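Local coordinates for protein L-talarate/galactarate dehydratase (Salmonella typhimurium, PDB 2PP0) that dehydrates both L-talarate and galactarate to 5-keto-4-deoxy-D-glucarate with the help of one magnesium ion per subunit, and also epimerises L-talarate to galactarate, at residues S161-N166 with E344-H349. Residues are numbered along the deposited sequence; the frame is centred on the assembly and turned at random.
Sequences SVQCYN and EPWLEH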
ATOM      1  N   SER B 161     -13.286   4.804 -14.664  1.00 32.00           N
ATOM      2  CA  SER B 161     -14.665   4.413 -14.400  1.00 32.36           C
ATOM      3  C   SER B 161     -14.669   2.915 -14.089  1.00 31.63           C
ATOM      4  O   SER B 161     -13.714   2.210 -14.418  1.00 31.26           O
ATOM      5  CB  SER B 161     -15.561   4.709 -15.610  1.00 31.11           C
ATOM      6  OG  SER B 161     -15.190   3.940 -16.738  1.00 33.85           O
ATOM      7  N   VAL B 162     -15.739   2.433 -13.462  1.00 31.32           N
ATOM      8  CA  VAL B 162     -15.825   1.020 -13.101  1.00 30.85           C
ATOM      9  C   VAL B 162     -17.141   0.372 -13.531  1.00 30.85           C
ATOM     10  O   VAL B 162     -18.210   0.965 -13.372  1.00 31.64           O
ATOM     11  CB  VAL B 162     -15.671   0.844 -11.565  1.00 32.12           C
ATOM     12  CG1 VAL B 162     -15.753  -0.633 -11.188  1.00 30.99           C
ATOM     13  CG2 VAL B 162     -14.342   1.427 -11.102  1.00 33.31           C
ATOM     14  N   GLN B 163     -17.057  -0.846 -14.072  1.00 32.18           N
ATOM     15  CA  GLN B 163     -18.248  -1.594 -14.492  1.00 33.39           C
ATOM     16  C   GLN B 163     -19.166  -1.626 -13.278  1.00 33.32           C
ATOM     17  O   GLN B 163     -18.709  -1.888 -12.170  1.00 33.43           O
ATOM     18  CB  GLN B 163     -17.908  -3.046 -14.834  1.00 36.21           C
ATOM     19  CG  GLN B 163     -16.931  -3.270 -15.950  1.00 38.47           C
ATOM     20  CD  GLN B 163     -16.620  -4.744 -16.115  1.00 37.57           C
ATOM     21  OE1 GLN B 163     -16.122  -5.393 -15.194  1.00 38.15           O
ATOM     22  NE2 GLN B 163     -16.920  -5.281 -17.286  1.00 38.14           N
ATOM     23  N   CYS B 164     -20.458  -1.402 -13.486  1.00 33.52           N
ATOM     24  CA  CYS B 164     -21.401  -1.380 -12.378  1.00 33.51           C
ATOM     25  C   CYS B 164     -22.634  -2.254 -12.627  1.00 33.88           C
ATOM     26  O   CYS B 164     -23.180  -2.270 -13.732  1.00 34.23           O
ATOM     27  CB  CYS B 164     -21.820   0.077 -12.130  1.00 35.42           C
ATOM     28  SG  CYS B 164     -22.769   0.391 -10.629  1.00 39.33           S
ATOM     29  N   TYR B 165     -23.058  -2.988 -11.597  1.00 32.37           N
ATOM     30  CA  TYR B 165     -24.241  -3.834 -11.691  1.00 32.22           C
ATOM     31  C   TYR B 165     -25.216  -3.404 -10.591  1.00 32.46           C
ATOM     32  O   TYR B 165     -24.806  -2.832  -9.580  1.00 33.14           O
ATOM     33  CB  TYR B 165     -23.859  -5.319 -11.538  1.00 32.21           C
ATOM     34  CG  TYR B 165     -23.487  -5.758 -10.133  1.00 31.98           C
ATOM     35  CD1 TYR B 165     -24.468  -6.164  -9.223  1.00 33.10           C
ATOM     36  CD2 TYR B 165     -22.158  -5.767  -9.714  1.00 31.96           C
ATOM     37  CE1 TYR B 165     -24.133  -6.571  -7.927  1.00 30.63           C
ATOM     38  CE2 TYR B 165     -21.809  -6.169  -8.424  1.00 32.11           C
ATOM     39  CZ  TYR B 165     -22.803  -6.571  -7.537  1.00 32.37           C
ATOM     40  OH  TYR B 165     -22.460  -6.974  -6.266  1.00 32.02           O
ATOM     41  N   ASN B 166     -26.507  -3.648 -10.789  1.00 33.86           N
ATOM     42  CA  ASN B 166     -27.481  -3.267  -9.771  1.00 34.13           C
ATOM     43  C   ASN B 166     -27.950  -4.458  -8.942  1.00 34.89           C
ATOM     44  O   ASN B 166     -28.105  -5.565  -9.460  1.00 34.50           O
ATOM     45  CB  ASN B 166     -28.698  -2.583 -10.397  1.00 35.35           C
ATOM     46  CG  ASN B 166     -29.824  -2.371  -9.389  1.00 37.09           C
ATOM     47  OD1 ASN B 166     -30.584  -3.290  -9.088  1.00 36.79           O
ATOM     48  ND2 ASN B 166     -29.919  -1.163  -8.851  1.00 38.65           N
ATOM     49  N   GLU B 344      -9.508  -6.003 -13.624  1.00 34.09           N
ATOM     50  CA  GLU B 344     -10.820  -5.394 -13.877  1.00 35.21           C
ATOM     51  C   GLU B 344     -11.853  -5.815 -12.819  1.00 34.76           C
ATOM     52  O   GLU B 344     -12.205  -6.991 -12.718  1.00 35.10           O
ATOM     53  CB  GLU B 344     -11.301  -5.778 -15.288  1.00 37.32           C
ATOM     54  CG  GLU B 344     -12.451  -4.942 -15.867  1.00 38.49           C
ATOM     55  CD  GLU B 344     -12.027  -3.553 -16.356  1.00 42.17           C
ATOM     56  OE1 GLU B 344     -10.936  -3.427 -16.950  1.00 43.27           O
ATOM     57  OE2 GLU B 344     -12.797  -2.586 -16.165  1.00 42.46           O
ATOM     58  N   PRO B 345     -12.347  -4.849 -12.020  1.00 33.07           N
ATOM     59  CA  PRO B 345     -13.332  -5.089 -10.960  1.00 31.93           C
ATOM     60  C   PRO B 345     -14.773  -4.726 -11.328  1.00 31.70           C
ATOM     61  O   PRO B 345     -15.046  -4.209 -12.412  1.00 30.66           O
ATOM     62  CB  PRO B 345     -12.819  -4.204  -9.841  1.00 31.33           C
ATOM     63  CG  PRO B 345     -12.472  -2.952 -10.616  1.00 31.04           C
ATOM     64  CD  PRO B 345     -11.773  -3.495 -11.879  1.00 31.88           C
ATOM     65  N   TRP B 346     -15.683  -5.004 -10.399  1.00 30.70           N
ATOM     66  CA  TRP B 346     -17.104  -4.697 -10.552  1.00 31.73           C
ATOM     67  C   TRP B 346     -17.553  -3.855  -9.359  1.00 33.12           C
ATOM     68  O   TRP B 346     -17.082  -4.066  -8.237  1.00 32.15           O
ATOM     69  CB  TRP B 346     -17.942  -5.973 -10.580  1.00 31.45           C
ATOM     70  CG  TRP B 346     -18.088  -6.590 -11.928  1.00 31.69           C
ATOM     71  CD1 TRP B 346     -17.307  -7.565 -12.478  1.00 31.99           C
ATOM     72  CD2 TRP B 346     -19.100  -6.290 -12.894  1.00 31.20           C
ATOM     73  NE1 TRP B 346     -17.775  -7.895 -13.726  1.00 32.67           N
ATOM     74  CE2 TRP B 346     -18.875  -7.127 -14.008  1.00 31.99           C
ATOM     75  CE3 TRP B 346     -20.178  -5.395 -12.926  1.00 31.17           C
ATOM     76  CZ2 TRP B 346     -19.691  -7.098 -15.145  1.00 31.91           C
ATOM     77  CZ3 TRP B 346     -20.991  -5.365 -14.056  1.00 30.54           C
ATOM     78  CH2 TRP B 346     -20.742  -6.213 -15.149  1.00 31.65           C
ATOM     79  N   LEU B 347     -18.460  -2.911  -9.603  1.00 32.43           N
ATOM     80  CA  LEU B 347     -18.988  -2.049  -8.546  1.00 32.86           C
ATOM     81  C   LEU B 347     -20.469  -2.375  -8.370  1.00 31.92           C
ATOM     82  O   LEU B 347     -21.197  -2.540  -9.347  1.00 31.97           O
ATOM     83  CB  LEU B 347     -18.822  -0.566  -8.917  1.00 32.85           C
ATOM     84  CG  LEU B 347     -19.087   0.470  -7.810  1.00 34.26           C
ATOM     85  CD1 LEU B 347     -17.999   0.369  -6.761  1.00 33.68           C
ATOM     86  CD2 LEU B 347     -19.115   1.882  -8.395  1.00 34.07           C
ATOM     87  N   GLU B 348     -20.909  -2.456  -7.121  1.00 32.70           N
ATOM     88  CA  GLU B 348     -22.292  -2.787  -6.802  1.00 33.05           C
ATOM     89  C   GLU B 348     -23.125  -1.543  -6.544  1.00 34.15           C
ATOM     90  O   GLU B 348     -22.736  -0.660  -5.778  1.00 34.08           O
ATOM     91  CB  GLU B 348     -22.317  -3.714  -5.581  1.00 35.29           C
ATOM     92  CG  GLU B 348     -23.696  -3.986  -5.007  1.00 33.81           C
ATOM     93  CD  GLU B 348     -23.665  -5.047  -3.921  1.00 36.08           C
ATOM     94  OE1 GLU B 348     -22.743  -5.005  -3.069  1.00 34.83           O
ATOM     95  OE2 GLU B 348     -24.568  -5.917  -3.922  1.00 32.97           O
ATOM     96  N   HIS B 349     -24.285  -1.474  -7.183  1.00 35.38           N
ATOM     97  CA  HIS B 349     -25.143  -0.310  -7.023  1.00 36.60           C
ATOM     98  C   HIS B 349     -26.404  -0.480  -6.183  1.00 36.45           C
ATOM     99  O   HIS B 349     -27.134  -1.466  -6.311  1.00 35.93           O
ATOM    100  CB  HIS B 349     -25.536   0.235  -8.402  1.00 36.93           C
ATOM    101  CG  HIS B 349     -26.616   1.272  -8.356  1.00 38.44           C
ATOM    102  ND1 HIS B 349     -27.935   0.961  -8.104  1.00 38.26           N
ATOM    103  CD2 HIS B 349     -26.570   2.616  -8.515  1.00 37.84           C
ATOM    104  CE1 HIS B 349     -28.656   2.069  -8.108  1.00 38.95           C
ATOM    105  NE2 HIS B 349     -27.851   3.087  -8.355  1.00 39.30           N
TER
HETATM  106  O   HOH W   1     -14.427  -2.218 -14.071  1.00 26.86           O
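Tyr165 and Trp346 meet obliquely, CD2 of the tyrosine lying 3.8 Å from CE3 of the indole, and these rings cover much of the face they share with Gln163 and Glu348. The wide, flat indole offers its six-membered ring to Gln163 CB in a CH-pi contact. Tyr165 takes the crowded rotamer (chi1 73°), which lays its ring across the neighbouring strand with Glu348 CA over one face. Val162 points toward 344-349, CG1 resting 3.8 Å from Leu347 CB; both apolar side chains suit packing on helix 331-339. Leu347 shares the other face with Cys164, whose SG lies 3.6 Å from His349 CB. Leu347 N donates to Gln163 O, Tyr165 N to Leu347 O (3.0 Å) and His349 N to Tyr165 O. A water links Gln163 N to Pro345 O and Glu344 OE2, itself salt-bridged to Arg367. Asn166 uses both amide ends: ND2 bonds His349 ND1 (3.0 Å, 136°), OD1 Gly169 N. Buried Glu348 suits mixed partners: OE2 salt-bridges Lys195, which also bonds Tyr165 OH, and hydrogen-bonds Thr167 OG1; OE1 accepts from Phe329 N. Substrate-binding Glu348 thus lies beside catalytic His328, where first strand 161-166 and last strand 346-349 close the modified (β/α)7β barrel of the enolase superfamily.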